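Local structure of microcin B17-processing protein McbD (Escherichia coli str. K-12 substr. MG1655, 6GRH) at residues K109-F114 and Q122-V127; D159-S164 and W353-V358; N337-Y342 and V358-F363. The protein is needed to process the inactive microcin B17 precursor McbA into the active peptide, and belongs to the YcaO cyclodehydratase family. The protein carries 1 engineered substitution. All coordinates share one frame; numbering follows the deposited sequence.

Contact 1. Residues K109-F114 and Q122-V127; sequences KTVRAF and QEIPAV
Val111 and Ile124 form a hydrogen-bonded antiparallel pair at the middle of two strands whose short axes run at 130°, the N-H of Val111 giving to Ile124 O at 3.0 Å and the N-H of Ile124 returning the bond to Val111 O. Ala113 and Gln122 repeat this reciprocal pair of hydrogen bonds, and past the non-hydrogen-bonded pair Thr110-Pro125, Ala126 N reaches Lys109 O at 2.8 Å. On the face that carries Val111, Ala113, Gln122 and Ile124, the contacts between the strands are apolar: Val111 CG2 meets Ile124 CG1 at 3.7 Å, and Val111 CG1 lies 3.8 Å from Ala126 CB. Ile124 turns CG1, between backbone N and carbonyl carbon (chi1 60°), to Val111 and has CG2 beside Ala113 CB. Thr110 and Glu123 lie off this face and meet each other. Water 2 donates to Glu123 OE2 at 2.7 Å, close to Thr110 OG1, while OE1 forms a salt bridge with Lys74. Water 1 donates to Lys109 O and accepts from Val127 N at 2.8 Å, joining the two segments. Phe88 of helix 82-95 packs against Ile124. The arrangement is a beta hairpin within the antiparallel sheet of a YcaO-family protein.

Contact 2. Residues D159-S164 and W353-V358; sequences DAIEGS and WYTKIV. With EDO (1,2-ethanediol), chain Q.
Thr355 holds OG1 between its backbone N and carbonyl carbon (chi1 48°), and Ser164 turns OG anti to its carbonyl carbon, so that the two hydroxyl oxygens meet at 2.9 Å. This is helix-on-sheet packing: helix 157-180 packs on strand 350-358 of the antiparallel sheet, the segment axes 7.7 Å apart and inclined at 38°. Ala160 O, 3.2 Å from Thr355 OG1, already accepts the helical N-H of Ser164, and any bond from the threonine hydroxyl would be weak. Ser164 OG is also hydrogen-bonded to Gly150 O, just before strand 151-154. The surroundings are apolar: the methyl of Ala160 sits against Trp353 CB at 3.9 Å and against the CG2 methyl of Thr355, while Ile357 lays CG1 3.7 Å from Ser164 CB and sends CD1 to Ile161 CG2. Ile21 of the neighbouring McbB chain packs on Ile161. The indole of Trp353 leads away from the helix to a 1,2-ethanediol, probably from the crystallisation liquor, which also bonds Leu351 O, Gly155 O and Glu19 of the McbB chain. At the ring edge, in plane, Trp353 NE1 donates to ethanediol O2 at 2.8 Å with an N-H...O angle of 161°.

Contact 3. Residues N337-Y342 and V358-F363; sequences NIFVYY and VSPDFF
Ser359 OG gives a short hydrogen bond, 2.5 Å, to Asn337 O, and Phe339 and Val358 beside it exchange two backbone bonds as a hydrogen-bonded antiparallel pair, Phe339 N to Val358 O at 2.9 Å and Val358 N to Phe339 O at 3.0 Å. Here the two strands of the hairpin 339-347/350-358 part, and the chain leaves the sheet through a type I beta turn from Ser359 to Phe362. The serine oxygen is put to double use. With OG anti to the backbone N (chi1 -178°) it gives its proton to Asn337 O and accepts the N-H of Asp361, two residues on, as an ST turn. Asp361 in turn takes a bond from Asn337: ND2 meets OD2 at 3.1 Å on the syn side of the carboxylate, 22° out of its plane, with amide and carboxylate turned 40° apart. The same OD2 accepts from Ser335 OG, which also accepts the backbone N-H of Asn337, so Ser335, just after helix 327-334, holds both partners.

Apolar groups close in around these bonds. The side chains of Pro360 and Phe339 cross at about a right angle, CD of the proline at the edge of the phenyl ring, while Ile338 CD1 reaches Phe362 CE1 at 3.9 Å. Farther out, Ala84 of helix 82-95 touches Phe339 and Ala91 touches Pro360. On the side of helix 157-180, the rings of Phe168 and Phe362 meet edge-to-face. Within the turn itself, Ser359 OG lies at the edge of the Phe362 ring, in its plane.

Overall arrangement
From the N terminus, contact 1 comes first and closes a hairpin, with seven residues between its segments, two of them still strand. Contact 2 opens later, at 159-164, and closes after 188 intervening residues at 353-358, on strand 350-358. Contact 3 opens within that span, at 337-342, and ends beyond it at 358-363, so contacts 2 and 3 cross and share Val358. One antiparallel sheet links all three: strand 339-347 lies between 108-115 and 350-358, pairing with both. Phe114 O probably bonds to Val340 N on one flank and Lys356 O to Tyr341 N on the other. Phe114 CZ also packs on Ile161 CD1, bringing the hairpin 108-115/121-125 against helix 157-180.

Contact 1. Residues K109-F114 and Q122-V127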
# COMPACT_ATOMS: atom_id res chain seq x y z
N LYS E 109 -43.99 28.88 -26.60
CA LYS E 109 -43.45 27.57 -26.29
C LYS E 109 -43.85 27.26 -24.83
O LYS E 109 -43.89 28.16 -24.00
CB LYS E 109 -41.94 27.54 -26.46
CG LYS E 109 -41.42 27.85 -27.87
CD LYS E 109 -41.81 26.75 -28.85
CE LYS E 109 -41.15 26.93 -30.20
NZ LYS E 109 -39.77 26.38 -30.24
N THR E 110 -44.22 26.02 -24.57
CA THR E 110 -44.77 25.60 -23.29
C THR E 110 -43.84 24.66 -22.52
O THR E 110 -43.02 23.94 -23.09
CB THR E 110 -46.08 24.83 -23.50
OG1 THR E 110 -45.85 23.75 -24.40
CG2 THR E 110 -47.16 25.73 -24.05
N VAL E 111 -43.97 24.71 -21.20
CA VAL E 111 -43.43 23.70 -20.30
C VAL E 111 -44.48 23.32 -19.29
O VAL E 111 -45.37 24.11 -18.97
CB VAL E 111 -42.16 24.15 -19.54
CG1 VAL E 111 -41.01 24.32 -20.51
CG2 VAL E 111 -42.39 25.43 -18.74
N ARG E 112 -44.32 22.10 -18.76
CA ARG E 112 -45.26 21.51 -17.82
C ARG E 112 -45.19 22.26 -16.48
O ARG E 112 -44.14 22.76 -16.09
CB ARG E 112 -44.98 20.00 -17.66
CG ARG E 112 -43.72 19.69 -16.85
CD ARG E 112 -43.35 18.22 -16.89
NE ARG E 112 -42.74 17.82 -18.14
CZ ARG E 112 -41.49 18.09 -18.51
NH1 ARG E 112 -40.66 18.82 -17.76
NH2 ARG E 112 -41.06 17.66 -19.69
N ALA E 113 -46.33 22.36 -15.79
CA ALA E 113 -46.37 22.93 -14.45
C ALA E 113 -47.61 22.47 -13.71
O ALA E 113 -48.56 21.95 -14.32
CB ALA E 113 -46.32 24.45 -14.52
N PHE E 114 -47.62 22.67 -12.41
CA PHE E 114 -48.87 22.57 -11.66
C PHE E 114 -49.03 23.74 -10.71
O PHE E 114 -48.04 24.33 -10.28
CB PHE E 114 -48.98 21.22 -10.93
CG PHE E 114 -47.88 20.94 -9.93
CD1 PHE E 114 -47.98 21.38 -8.60
CD2 PHE E 114 -46.78 20.18 -10.30
CE1 PHE E 114 -46.98 21.09 -7.68
CE2 PHE E 114 -45.78 19.90 -9.38
CZ PHE E 114 -45.89 20.35 -8.06
N GLN E 122 -51.12 22.20 -15.68
CA GLN E 122 -51.22 23.15 -16.78
C GLN E 122 -49.86 23.30 -17.46
O GLN E 122 -48.96 22.49 -17.26
CB GLN E 122 -51.75 24.49 -16.26
CG GLN E 122 -50.85 25.17 -15.26
CD GLN E 122 -51.24 26.62 -15.06
OE1 GLN E 122 -52.24 26.91 -14.42
NE2 GLN E 122 -50.45 27.54 -15.63
N GLU E 123 -49.72 24.32 -18.30
CA GLU E 123 -48.44 24.73 -18.81
C GLU E 123 -48.21 26.21 -18.55
O GLU E 123 -49.15 26.98 -18.32
CB GLU E 123 -48.35 24.40 -20.31
CG GLU E 123 -48.24 22.92 -20.58
CD GLU E 123 -48.48 22.56 -22.03
OE1 GLU E 123 -49.49 23.00 -22.61
OE2 GLU E 123 -47.66 21.80 -22.59
N ILE E 124 -46.94 26.59 -18.58
CA ILE E 124 -46.56 27.98 -18.48
C ILE E 124 -45.57 28.27 -19.61
O ILE E 124 -45.06 27.33 -20.24
CB ILE E 124 -45.99 28.32 -17.09
CG1 ILE E 124 -44.75 27.49 -16.76
CG2 ILE E 124 -47.07 28.13 -16.02
CD1 ILE E 124 -44.11 27.88 -15.44
N PRO E 125 -45.32 29.57 -19.90
CA PRO E 125 -44.39 29.88 -20.98
C PRO E 125 -42.98 29.44 -20.70
O PRO E 125 -42.42 29.77 -19.65
CB PRO E 125 -44.47 31.41 -21.08
CG PRO E 125 -45.84 31.71 -20.64
CD PRO E 125 -46.06 30.78 -19.48
N ALA E 126 -42.41 28.72 -21.66
CA ALA E 126 -41.05 28.23 -21.57
C ALA E 126 -40.02 29.36 -21.50
O ALA E 126 -38.95 29.19 -20.87
CB ALA E 126 -40.75 27.33 -22.76
N VAL E 127 -40.33 30.50 -22.13
CA VAL E 127 -39.42 31.65 -22.16
C VAL E 127 -39.01 32.15 -20.75
O VAL E 127 -37.94 32.73 -20.57
CB VAL E 127 -40.00 32.79 -23.00
CG1 VAL E 127 -41.15 33.49 -22.26
CG2 VAL E 127 -38.91 33.77 -23.42
O HOH W 1 -42.53 30.70 -23.92
O HOH W 2 -45.01 21.55 -22.22

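Contact 2. Residues D159-S164 and W353-V358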
# COMPACT_ATOMS: atom_id res chain seq x y z
N ASP E 159 -38.63 18.00 -1.36
CA ASP E 159 -37.41 18.75 -1.08
C ASP E 159 -37.07 19.77 -2.19
O ASP E 159 -36.60 20.86 -1.89
CB ASP E 159 -36.22 17.82 -0.81
CG ASP E 159 -36.36 17.05 0.50
OD1 ASP E 159 -37.13 17.44 1.40
OD2 ASP E 159 -35.71 16.01 0.63
N ALA E 160 -37.32 19.44 -3.45
CA ALA E 160 -37.07 20.40 -4.54
C ALA E 160 -38.03 21.58 -4.40
O ALA E 160 -37.60 22.74 -4.46
CB ALA E 160 -37.16 19.73 -5.92
N ILE E 161 -39.31 21.28 -4.19
CA ILE E 161 -40.33 22.34 -3.99
C ILE E 161 -39.97 23.23 -2.79
O ILE E 161 -40.01 24.46 -2.89
CB ILE E 161 -41.78 21.78 -3.84
CG1 ILE E 161 -42.24 21.15 -5.14
CG2 ILE E 161 -42.76 22.91 -3.48
CD1 ILE E 161 -43.50 20.30 -5.04
N GLU E 162 -39.64 22.61 -1.66
CA GLU E 162 -39.13 23.33 -0.47
C GLU E 162 -37.93 24.23 -0.79
O GLU E 162 -37.90 25.39 -0.37
CB GLU E 162 -38.76 22.32 0.63
CG GLU E 162 -38.61 22.89 2.02
CD GLU E 162 -38.69 21.82 3.11
OE1 GLU E 162 -38.48 20.62 2.82
OE2 GLU E 162 -38.96 22.19 4.28
N GLY E 163 -36.96 23.71 -1.55
CA GLY E 163 -35.81 24.50 -1.97
C GLY E 163 -36.21 25.67 -2.87
O GLY E 163 -35.70 26.78 -2.73
N SER E 164 -37.13 25.42 -3.81
CA SER E 164 -37.63 26.47 -4.70
C SER E 164 -38.40 27.54 -3.91
O SER E 164 -38.21 28.72 -4.12
CB SER E 164 -38.50 25.88 -5.79
OG SER E 164 -37.68 25.28 -6.78
N TRP E 353 -35.09 15.65 -9.31
CA TRP E 353 -36.15 16.62 -9.57
C TRP E 353 -35.57 17.99 -9.80
O TRP E 353 -34.66 18.43 -9.06
CB TRP E 353 -37.09 16.67 -8.38
CG TRP E 353 -37.81 15.38 -8.25
CD1 TRP E 353 -37.39 14.27 -7.59
CD2 TRP E 353 -39.03 15.03 -8.89
NE1 TRP E 353 -38.29 13.26 -7.76
CE2 TRP E 353 -39.30 13.70 -8.57
CE3 TRP E 353 -39.93 15.73 -9.72
CZ2 TRP E 353 -40.45 13.04 -9.00
CZ3 TRP E 353 -41.07 15.07 -10.17
CH2 TRP E 353 -41.33 13.75 -9.79
N TYR E 354 -36.07 18.66 -10.83
CA TYR E 354 -35.76 20.06 -11.09
C TYR E 354 -37.08 20.80 -10.95
O TYR E 354 -38.11 20.33 -11.49
CB TYR E 354 -35.23 20.25 -12.51
CG TYR E 354 -34.16 19.28 -12.91
CD1 TYR E 354 -34.49 18.03 -13.42
CD2 TYR E 354 -32.81 19.62 -12.80
CE1 TYR E 354 -33.48 17.12 -13.81
CE2 TYR E 354 -31.81 18.73 -13.18
CZ TYR E 354 -32.14 17.49 -13.69
OH TYR E 354 -31.15 16.62 -14.08
N THR E 355 -37.08 21.91 -10.23
CA THR E 355 -38.30 22.69 -10.05
C THR E 355 -37.98 24.17 -10.15
O THR E 355 -36.88 24.60 -9.82
CB THR E 355 -38.96 22.47 -8.68
OG1 THR E 355 -37.98 22.58 -7.65
CG2 THR E 355 -39.63 21.11 -8.60
N LYS E 356 -38.98 24.95 -10.57
CA LYS E 356 -38.94 26.41 -10.45
C LYS E 356 -40.32 26.92 -10.09
O LYS E 356 -41.32 26.58 -10.74
CB LYS E 356 -38.46 27.07 -11.75
CG LYS E 356 -38.28 28.60 -11.68
CD LYS E 356 -38.02 29.15 -13.07
CE LYS E 356 -37.93 30.67 -13.17
NZ LYS E 356 -36.63 31.18 -12.66
N ILE E 357 -40.37 27.70 -9.02
CA ILE E 357 -41.58 28.35 -8.60
C ILE E 357 -41.63 29.72 -9.24
O ILE E 357 -40.69 30.51 -9.09
CB ILE E 357 -41.71 28.39 -7.06
CG1 ILE E 357 -41.93 26.96 -6.58
CG2 ILE E 357 -42.88 29.29 -6.67
CD1 ILE E 357 -42.16 26.77 -5.12
N VAL E 358 -42.75 29.96 -9.93
CA VAL E 358 -42.99 31.12 -10.78
C VAL E 358 -44.37 31.70 -10.45
O VAL E 358 -45.34 30.96 -10.38
CB VAL E 358 -43.07 30.73 -12.28
CG1 VAL E 358 -43.39 31.94 -13.15
CG2 VAL E 358 -41.77 30.10 -12.73
C1 EDO Q . -37.15 8.95 -5.44
O1 EDO Q . -36.03 9.73 -5.88
C2 EDO Q . -38.43 9.54 -6.04
O2 EDO Q . -38.35 10.97 -6.15

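Contact 3. Residues N337-Y342 and V358-F363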
# COMPACT_ATOMS: atom_id res chain seq x y z
N ASN E 337 -52.09 32.43 -8.17
CA ASN E 337 -51.33 32.22 -9.39
C ASN E 337 -49.84 32.00 -9.11
O ASN E 337 -48.99 32.83 -9.47
CB ASN E 337 -51.51 33.41 -10.34
CG ASN E 337 -52.93 33.54 -10.83
OD1 ASN E 337 -53.56 32.54 -11.19
ND2 ASN E 337 -53.46 34.77 -10.83
N ILE E 338 -49.54 30.88 -8.46
CA ILE E 338 -48.17 30.46 -8.20
C ILE E 338 -48.07 29.03 -8.72
O ILE E 338 -48.89 28.17 -8.36
CB ILE E 338 -47.79 30.51 -6.70
CG1 ILE E 338 -48.09 31.89 -6.12
CG2 ILE E 338 -46.30 30.20 -6.52
CD1 ILE E 338 -47.68 32.06 -4.67
N PHE E 339 -47.06 28.79 -9.54
CA PHE E 339 -46.93 27.57 -10.32
C PHE E 339 -45.58 26.94 -10.06
O PHE E 339 -44.61 27.62 -9.75
CB PHE E 339 -47.11 27.89 -11.82
CG PHE E 339 -48.36 28.63 -12.09
CD1 PHE E 339 -49.58 27.96 -12.05
CD2 PHE E 339 -48.35 30.01 -12.26
CE1 PHE E 339 -50.76 28.65 -12.22
CE2 PHE E 339 -49.52 30.70 -12.45
CZ PHE E 339 -50.73 30.02 -12.43
N VAL E 340 -45.55 25.62 -10.20
CA VAL E 340 -44.35 24.86 -10.06
C VAL E 340 -44.04 24.24 -11.41
O VAL E 340 -44.73 23.31 -11.84
CB VAL E 340 -44.52 23.75 -9.02
CG1 VAL E 340 -43.22 23.01 -8.82
CG2 VAL E 340 -45.04 24.31 -7.69
N TYR E 341 -43.00 24.74 -12.08
CA TYR E 341 -42.40 24.01 -13.18
C TYR E 341 -41.67 22.84 -12.59
O TYR E 341 -41.01 22.97 -11.54
CB TYR E 341 -41.38 24.86 -13.95
CG TYR E 341 -40.44 24.03 -14.77
CD1 TYR E 341 -40.84 23.52 -15.99
CD2 TYR E 341 -39.16 23.76 -14.33
CE1 TYR E 341 -39.98 22.76 -16.77
CE2 TYR E 341 -38.28 22.97 -15.07
CZ TYR E 341 -38.69 22.48 -16.29
OH TYR E 341 -37.82 21.70 -17.03
N TYR E 342 -41.74 21.70 -13.27
CA TYR E 342 -41.03 20.51 -12.79
C TYR E 342 -40.53 19.67 -13.93
O TYR E 342 -41.09 19.69 -15.04
CB TYR E 342 -41.93 19.69 -11.83
CG TYR E 342 -43.06 19.01 -12.53
CD1 TYR E 342 -44.24 19.68 -12.78
CD2 TYR E 342 -42.93 17.70 -13.00
CE1 TYR E 342 -45.28 19.06 -13.47
CE2 TYR E 342 -43.94 17.08 -13.68
CZ TYR E 342 -45.10 17.75 -13.94
OH TYR E 342 -46.12 17.11 -14.63
N VAL E 358 -42.75 29.96 -9.93
CA VAL E 358 -42.99 31.12 -10.78
C VAL E 358 -44.37 31.70 -10.45
O VAL E 358 -45.34 30.96 -10.38
CB VAL E 358 -43.07 30.73 -12.28
CG1 VAL E 358 -43.39 31.94 -13.15
CG2 VAL E 358 -41.77 30.10 -12.73
N SER E 359 -44.43 33.02 -10.30
CA SER E 359 -45.70 33.73 -10.21
C SER E 359 -45.68 35.08 -10.94
O SER E 359 -44.86 35.94 -10.61
CB SER E 359 -46.11 33.95 -8.76
OG SER E 359 -47.37 34.61 -8.71
N PRO E 360 -46.60 35.29 -11.90
CA PRO E 360 -46.74 36.64 -12.50
C PRO E 360 -47.34 37.70 -11.58
O PRO E 360 -47.38 38.87 -11.96
CB PRO E 360 -47.66 36.40 -13.70
CG PRO E 360 -48.52 35.25 -13.26
CD PRO E 360 -47.61 34.36 -12.44
N ASP E 361 -47.83 37.30 -10.40
CA ASP E 361 -48.26 38.24 -9.35
C ASP E 361 -47.16 38.69 -8.38
O ASP E 361 -47.40 39.53 -7.50
CB ASP E 361 -49.44 37.64 -8.60
CG ASP E 361 -50.72 37.66 -9.43
OD1 ASP E 361 -50.91 38.61 -10.22
OD2 ASP E 361 -51.53 36.72 -9.30
N PHE E 362 -45.96 38.14 -8.55
CA PHE E 362 -44.78 38.56 -7.82
C PHE E 362 -43.76 38.96 -8.89
O PHE E 362 -44.04 38.88 -10.10
CB PHE E 362 -44.24 37.38 -6.99
CG PHE E 362 -45.09 37.01 -5.79
CD1 PHE E 362 -46.26 36.26 -5.95
CD2 PHE E 362 -44.70 37.34 -4.51
CE1 PHE E 362 -47.03 35.90 -4.86
CE2 PHE E 362 -45.48 36.99 -3.41
CZ PHE E 362 -46.63 36.25 -3.58
N PHE E 363 -42.57 39.38 -8.47
CA PHE E 363 -41.49 39.64 -9.44
C PHE E 363 -41.11 38.37 -10.21
O PHE E 363 -40.86 37.33 -9.61
CB PHE E 363 -40.29 40.27 -8.77
CG PHE E 363 -40.57 41.63 -8.24
CD1 PHE E 363 -40.58 42.73 -9.10
CD2 PHE E 363 -40.84 41.83 -6.90
CE1 PHE E 363 -40.84 43.99 -8.63
CE2 PHE E 363 -41.10 43.09 -6.42
CZ PHE E 363 -41.12 44.18 -7.27